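Local coordinates for extracellular solute-binding protein, family 1 (Bifidobacterium longum subsp. infantis, PDB 6FTH), which probably binds human milk oligosaccharides outside the cell and hands them to an ABC transporter for uptake, at residues E430-K433 and P434-E437; G305-K308 and D309-I312; S142-G145 and K146-G150. All blocks are in the same frame, centred on the assembly; numbering follows the deposited sequence.

Contact 1 (E430-K433 and P434-E437)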
loop_
_atom_site.group_PDB
_atom_site.type_symbol
_atom_site.label_atom_id
_atom_site.label_comp_id
_atom_site.label_asym_id
_atom_site.label_seq_id
_atom_site.Cartn_x
_atom_site.Cartn_y
_atom_site.Cartn_z
ATOM N N GLU A 430 1.183 -15.894 -3.087
ATOM C CA GLU A 430 1.971 -16.888 -2.373
ATOM C C GLU A 430 2.518 -16.319 -1.069
ATOM O O GLU A 430 2.488 -16.990 -0.025
ATOM C CB GLU A 430 3.109 -17.380 -3.270
ATOM C CG GLU A 430 2.624 -18.285 -4.370
ATOM C CD GLU A 430 2.044 -19.576 -3.838
ATOM O OE1 GLU A 430 2.675 -20.196 -2.951
ATOM O OE2 GLU A 430 0.949 -19.968 -4.296
ATOM N N ALA A 431 3.010 -15.088 -1.105
ATOM C CA ALA A 431 3.539 -14.466 0.102
ATOM C C ALA A 431 2.467 -14.281 1.167
ATOM O O ALA A 431 2.802 -14.192 2.353
ATOM C CB ALA A 431 4.164 -13.113 -0.215
ATOM N N ASN A 432 1.200 -14.205 0.774
ATOM C CA ASN A 432 0.140 -13.999 1.764
ATOM C C ASN A 432 -0.390 -15.290 2.369
ATOM O O ASN A 432 -1.055 -15.233 3.409
ATOM C CB ASN A 432 -0.981 -13.150 1.160
ATOM C CG ASN A 432 -0.630 -11.675 1.206
ATOM O OD1 ASN A 432 0.078 -11.235 2.123
ATOM N ND2 ASN A 432 -1.084 -10.896 0.215
ATOM N N LYS A 433 -0.105 -16.449 1.789
ATOM C CA LYS A 433 -0.653 -17.684 2.339
ATOM C C LYS A 433 -0.275 -17.903 3.797
ATOM O O LYS A 433 -1.151 -18.331 4.572
ATOM C CB LYS A 433 -0.269 -18.885 1.460
ATOM C CG LYS A 433 -1.018 -18.912 0.155
ATOM C CD LYS A 433 -0.511 -20.042 -0.736
ATOM C CE LYS A 433 -1.250 -20.088 -2.073
ATOM N NZ LYS A 433 -0.876 -21.306 -2.860
ATOM N N PRO A 434 0.960 -17.648 4.239
ATOM C CA PRO A 434 1.309 -17.937 5.639
ATOM C C PRO A 434 0.611 -17.028 6.650
ATOM O O PRO A 434 0.704 -17.313 7.851
ATOM C CB PRO A 434 2.837 -17.745 5.675
ATOM C CG PRO A 434 3.278 -17.942 4.273
ATOM C CD PRO A 434 2.160 -17.339 3.449
ATOM N N TYR A 435 -0.040 -15.943 6.211
ATOM C CA TYR A 435 -0.670 -14.977 7.107
ATOM C C TYR A 435 -2.173 -15.158 7.243
ATOM O O TYR A 435 -2.795 -14.421 8.014
ATOM C CB TYR A 435 -0.356 -13.548 6.642
ATOM C CG TYR A 435 1.119 -13.328 6.673
ATOM C CD1 TYR A 435 1.792 -13.121 7.867
ATOM C CD2 TYR A 435 1.851 -13.396 5.509
ATOM C CE1 TYR A 435 3.165 -12.989 7.900
ATOM C CE2 TYR A 435 3.222 -13.255 5.533
ATOM C CZ TYR A 435 3.873 -13.035 6.718
ATOM O OH TYR A 435 5.250 -12.907 6.764
ATOM N N GLU A 436 -2.774 -16.141 6.564
ATOM C CA GLU A 436 -4.211 -16.348 6.712
ATOM C C GLU A 436 -4.589 -16.685 8.145
ATOM O O GLU A 436 -5.599 -16.189 8.655
ATOM C CB GLU A 436 -4.717 -17.429 5.757
ATOM C CG GLU A 436 -5.099 -16.873 4.421
ATOM C CD GLU A 436 -6.063 -17.769 3.637
ATOM O OE1 GLU A 436 -5.582 -18.517 2.766
ATOM O OE2 GLU A 436 -7.294 -17.701 3.888
ATOM N N GLU A 437 -3.778 -17.484 8.825
ATOM C CA GLU A 437 -4.075 -17.812 10.209
ATOM C C GLU A 437 -4.027 -16.575 11.095
ATOM O O GLU A 437 -4.980 -16.301 11.834
ATOM C CB GLU A 437 -3.142 -18.913 10.719
ATOM C CG GLU A 437 -3.351 -19.246 12.183
ATOM C CD GLU A 437 -4.697 -19.850 12.494
ATOM O OE1 GLU A 437 -5.219 -20.625 11.670
ATOM O OE2 GLU A 437 -5.235 -19.578 13.588
HETATM O O HOH W 1 -1.917 -19.242 7.218
#
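Tyr435 turns back on Asn432 and Ala431 where helix 423-432 gives way to helix 436-439, a tight helix-to-helix junction in this two-lobed solute-binding fold. The packed side belongs to the tyrosine. Tyr435 N donates to Asn432 O (3.1 Å, 155° at the hydrogen). The ring presents an edge to the last turn of the first helix: Tyr435 CE2 lies 3.3 Å from Ala431 O, with that oxygen in the ring plane. Buried and without a hydrogen-bonding partner, this carbonyl oxygen is met by the C-H edge of the ring. Beyond the junction, Tyr435 OH bonds to Met155 N and its ring stacks on Trp329, while the Asn432 amide reaches His154 and Thr151. Pro434 has no N-H to give, and its CD instead sits 3.4 Å from Ala431 O. On the solvent side Lys433, extended beyond CG, runs back along the helix to a salt bridge with Glu430, NZ to OE2 2.7 Å. Glu436 N makes a long, weak bond to Lys433 O, and a water bridges one residue further, donating to Lys433 O (2.9 Å) and accepting from Glu437 N (3.0 Å).

Contact 2 (G305-K308 and D309-I312); sequences GTLK and DQYI
Lys308 O accepts the backbone N-H of Tyr311 at 3.0 Å, nearly straight at 163°. One residue earlier the same step is taken: Gln310 N donates to Leu307 O at 3.1 Å. These successive i+3 to i bonds define a 3-10 turn, which carries the chain from helix 300-304 into strand 311-313, an outermost strand of its mixed sheet. Leu307 O is further surrounded by side-chain carbon. The Tyr311 ring brings its edge to Leu307 O, CD1 at 3.4 Å with the oxygen in the ring plane, and Gln310 CB and CG lie close by.

On the buried side Leu307 and Gln310 extend in company from the turn, and the methyl CD2 of Leu307 rests 3.6 Å from Gln310 NE2. The other end of that amide, OE1, takes a hydrogen bond from Asn158. Tyr311 has CG anti to its carbonyl carbon (chi1 -69°), a setting in which the ring lies back along the turn; its OH bonds to Thr292 O and its ring stacks on Phe304. Lys308 and Asp309 leave the turn together, but NZ and OD1 remain 5.9 Å apart, and the lysine forms its salt bridge with Asp301 of the preceding helix. Backbone bonds close the turn, while its polar side-chain ends reach to helix 300-304 and to strands 154-158 and 292-297; Asp309 probably exerts only a modest electrostatic pull on the lysine.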
loop_
_atom_site.group_PDB
_atom_site.type_symbol
_atom_site.label_atom_id
_atom_site.label_comp_id
_atom_site.label_asym_id
_atom_site.label_seq_id
_atom_site.Cartn_x
_atom_site.Cartn_y
_atom_site.Cartn_z
ATOM N N GLY A 305 15.411 -11.197 -5.203
ATOM C CA GLY A 305 15.856 -11.530 -6.549
ATOM C C GLY A 305 16.251 -12.988 -6.676
ATOM O O GLY A 305 15.542 -13.897 -6.236
ATOM N N THR A 306 17.417 -13.233 -7.290
ATOM C CA THR A 306 17.823 -14.615 -7.516
ATOM C C THR A 306 18.129 -15.371 -6.229
ATOM O O THR A 306 18.296 -16.591 -6.279
ATOM C CB THR A 306 19.022 -14.670 -8.462
ATOM O OG1 THR A 306 20.049 -13.790 -7.995
ATOM C CG2 THR A 306 18.614 -14.207 -9.870
ATOM N N LEU A 307 18.181 -14.696 -5.083
ATOM C CA LEU A 307 18.333 -15.374 -3.801
ATOM C C LEU A 307 17.003 -15.811 -3.201
ATOM O O LEU A 307 16.988 -16.372 -2.100
ATOM C CB LEU A 307 19.057 -14.458 -2.810
ATOM C CG LEU A 307 20.523 -14.118 -3.129
ATOM C CD1 LEU A 307 21.018 -12.967 -2.258
ATOM C CD2 LEU A 307 21.412 -15.332 -2.954
ATOM N N LYS A 308 15.896 -15.615 -3.924
ATOM C CA LYS A 308 14.574 -15.770 -3.315
ATOM C C LYS A 308 14.282 -17.184 -2.845
ATOM O O LYS A 308 13.486 -17.365 -1.914
ATOM C CB LYS A 308 13.478 -15.313 -4.280
ATOM C CG LYS A 308 13.347 -16.110 -5.540
ATOM C CD LYS A 308 12.376 -15.395 -6.487
ATOM C CE LYS A 308 12.172 -16.163 -7.800
ATOM N NZ LYS A 308 11.217 -15.429 -8.714
ATOM N N ASP A 309 14.856 -18.214 -3.479
ATOM C CA ASP A 309 14.450 -19.546 -3.043
ATOM C C ASP A 309 15.005 -19.912 -1.663
ATOM O O ASP A 309 14.615 -20.943 -1.123
ATOM C CB ASP A 309 14.762 -20.648 -4.069
ATOM C CG ASP A 309 14.003 -20.477 -5.402
ATOM O OD1 ASP A 309 12.800 -20.102 -5.414
ATOM O OD2 ASP A 309 14.623 -20.742 -6.452
ATOM N N GLN A 310 15.851 -19.067 -1.061
ATOM C CA GLN A 310 16.291 -19.282 0.318
ATOM C C GLN A 310 15.305 -18.726 1.341
ATOM O O GLN A 310 15.473 -18.998 2.531
ATOM C CB GLN A 310 17.655 -18.631 0.584
ATOM C CG GLN A 310 18.771 -19.080 -0.360
ATOM C CD GLN A 310 20.152 -18.551 0.021
ATOM O OE1 GLN A 310 20.461 -18.326 1.200
ATOM N NE2 GLN A 310 21.001 -18.357 -0.987
ATOM N N TYR A 311 14.298 -17.965 0.912
ATOM C CA TYR A 311 13.498 -17.158 1.831
ATOM C C TYR A 311 12.043 -17.586 1.816
ATOM O O TYR A 311 11.482 -17.904 0.756
ATOM C CB TYR A 311 13.607 -15.663 1.505
ATOM C CG TYR A 311 14.967 -15.102 1.810
ATOM C CD1 TYR A 311 16.003 -15.206 0.888
ATOM C CD2 TYR A 311 15.232 -14.500 3.024
ATOM C CE1 TYR A 311 17.257 -14.692 1.166
ATOM C CE2 TYR A 311 16.478 -13.966 3.311
ATOM C CZ TYR A 311 17.503 -14.087 2.381
ATOM O OH TYR A 311 18.763 -13.589 2.664
ATOM N N ILE A 312 11.432 -17.558 3.003
ATOM C CA ILE A 312 10.004 -17.808 3.142
ATOM C C ILE A 312 9.351 -16.689 3.942
ATOM O O ILE A 312 10.008 -16.032 4.775
ATOM C CB ILE A 312 9.715 -19.160 3.810
ATOM C CG1 ILE A 312 10.199 -19.169 5.268
ATOM C CG2 ILE A 312 10.380 -20.286 2.998
ATOM C CD1 ILE A 312 9.836 -20.423 6.055
#

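Contact 3 (S142-G145 and K146-G150); sequences SSRG and KSYSG
Arg144 lays its side chain across the face of the Tyr148 ring, the guanidinium flat over the aromatic plane with only 5° between the two and their centres 4.3 Å apart. CD does the central touching: it sits 3.4 Å from the centroid of the Tyr148 ring, almost on the ring normal, in a CH-pi contact. NE is displaced toward the rim, above CD1. The arginine gets there by placing CG between its backbone N and carbonyl carbon (chi1 51°) and then running extended from CG to NE, which carries the chain over the ring at about a right angle to the tyrosine's own direction. Tyr148 answers with CG beside its backbone N (chi1 -59°), bringing the ring back under the arginine. A water joins the far ends, accepting from Arg144 NH1 at 2.9 Å in the guanidinium plane and donating to Tyr148 OH.

The stack lies on a turn that leaves strand 140-143 and passes through a short 3-10 segment, 146-147, on the way to strand 154-158, closed by Tyr148 N donating to Gly145 O at 2.9 Å. The same carbonyl oxygen lies in plane at the ring edge. Gly145 adopts positive-phi backbone angles at which a CB would jam against the preceding carbonyl oxygen. A leucine in place of Tyr148 would probably leave the Arg144 guanidinium without its flat partner, the water on Arg144 NH1 without the phenolic oxygen, and Asp422 without the hydroxyl it bonds. Arg144 NE also donates to Ala334 O, fixing the guanidinium from a second direction, while Phe370 of helix 363-371 touches both side chains. A second water donates to Arg144 O and accepts from Ser147 N.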
loop_
_atom_site.group_PDB
_atom_site.type_symbol
_atom_site.label_atom_id
_atom_site.label_comp_id
_atom_site.label_asym_id
_atom_site.label_seq_id
_atom_site.Cartn_x
_atom_site.Cartn_y
_atom_site.Cartn_z
ATOM N N SER A 142 -10.043 1.923 -8.295
ATOM C CA SER A 142 -9.681 0.796 -9.151
ATOM C C SER A 142 -9.523 -0.460 -8.303
ATOM O O SER A 142 -9.354 -0.383 -7.081
ATOM C CB SER A 142 -8.337 1.050 -9.854
ATOM O OG SER A 142 -7.311 1.304 -8.885
ATOM N N SER A 143 -9.559 -1.622 -8.974
ATOM C CA SER A 143 -9.220 -2.904 -8.359
ATOM C C SER A 143 -8.344 -3.705 -9.301
ATOM O O SER A 143 -8.758 -3.998 -10.425
ATOM C CB SER A 143 -10.476 -3.724 -8.046
ATOM O OG SER A 143 -10.155 -5.101 -7.894
ATOM N N ARG A 144 -7.156 -4.093 -8.843
ATOM C CA ARG A 144 -6.308 -5.003 -9.602
ATOM C C ARG A 144 -6.600 -6.466 -9.312
ATOM O O ARG A 144 -5.863 -7.347 -9.775
ATOM C CB ARG A 144 -4.809 -4.688 -9.438
ATOM C CG ARG A 144 -4.296 -4.556 -8.024
ATOM C CD ARG A 144 -2.759 -4.443 -8.008
ATOM N NE ARG A 144 -2.288 -3.969 -6.720
ATOM C CZ ARG A 144 -1.023 -3.687 -6.445
ATOM N NH1 ARG A 144 -0.082 -3.894 -7.355
ATOM N NH2 ARG A 144 -0.696 -3.201 -5.251
ATOM N N GLY A 145 -7.661 -6.748 -8.562
ATOM C CA GLY A 145 -8.211 -8.089 -8.542
ATOM C C GLY A 145 -7.825 -8.899 -7.326
ATOM O O GLY A 145 -6.999 -8.515 -6.498
ATOM N N LYS A 146 -8.415 -10.090 -7.285
ATOM C CA LYS A 146 -8.401 -10.900 -6.065
ATOM C C LYS A 146 -7.020 -11.437 -5.690
ATOM O O LYS A 146 -6.817 -11.817 -4.538
ATOM C CB LYS A 146 -9.418 -12.023 -6.186
ATOM C CG LYS A 146 -9.117 -13.041 -7.289
ATOM C CD LYS A 146 -10.226 -14.098 -7.419
ATOM C CE LYS A 146 -9.921 -15.173 -8.434
ATOM N NZ LYS A 146 -9.942 -14.732 -9.836
ATOM N N SER A 147 -6.055 -11.498 -6.604
ATOM C CA SER A 147 -4.725 -11.893 -6.151
ATOM C C SER A 147 -4.087 -10.874 -5.236
ATOM O O SER A 147 -3.086 -11.194 -4.579
ATOM C CB SER A 147 -3.779 -12.148 -7.326
ATOM O OG SER A 147 -4.098 -13.387 -7.945
ATOM N N TYR A 148 -4.620 -9.650 -5.197
ATOM C CA TYR A 148 -4.076 -8.547 -4.421
ATOM C C TYR A 148 -4.937 -8.183 -3.216
ATOM O O TYR A 148 -4.731 -7.126 -2.611
ATOM C CB TYR A 148 -3.861 -7.340 -5.330
ATOM C CG TYR A 148 -2.938 -7.574 -6.500
ATOM C CD1 TYR A 148 -1.579 -7.325 -6.384
ATOM C CD2 TYR A 148 -3.439 -7.976 -7.734
ATOM C CE1 TYR A 148 -0.721 -7.488 -7.463
ATOM C CE2 TYR A 148 -2.607 -8.151 -8.802
ATOM C CZ TYR A 148 -1.238 -7.901 -8.653
ATOM O OH TYR A 148 -0.368 -8.044 -9.709
ATOM N N SER A 149 -5.879 -9.043 -2.838
ATOM C CA SER A 149 -6.755 -8.719 -1.727
ATOM C C SER A 149 -6.072 -8.796 -0.371
ATOM O O SER A 149 -6.609 -8.225 0.590
ATOM C CB SER A 149 -7.967 -9.635 -1.707
ATOM O OG SER A 149 -7.584 -10.991 -1.612
ATOM N N GLY A 150 -4.932 -9.485 -0.264
ATOM C CA GLY A 150 -4.176 -9.557 0.976
ATOM C C GLY A 150 -3.303 -8.340 1.187
ATOM O O GLY A 150 -3.310 -7.394 0.401
HETATM O O HOH W 2 -5.551 -10.175 -9.449
HETATM O O HOH W 3 0.349 -5.276 -9.877
#

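In the fold
Along the chain the order is contact 3, contact 2, contact 1. Contacts 1 and 3 are neighbours, their centres 15 Å apart, and they touch where Asn432 ND2 packs on Gly150 CA at 3.5 Å; Tyr148 and Ser147 also rest on helix 423-432, which leads into contact 1. Contact 2 lies farther out, about 17 Å from contact 1 and 24 Å from contact 3, centre to centre. It leads into strand 311-313, whose Pro313 touches Pro434 and Tyr435. Contact 3 leaves the small 140-143/336-337 sheet toward strand 154-158, which pairs with 311-313, and contact 1 packs against residues of both strands. Contacts 1 and 3 probably lie where the chain passes between the two lobes.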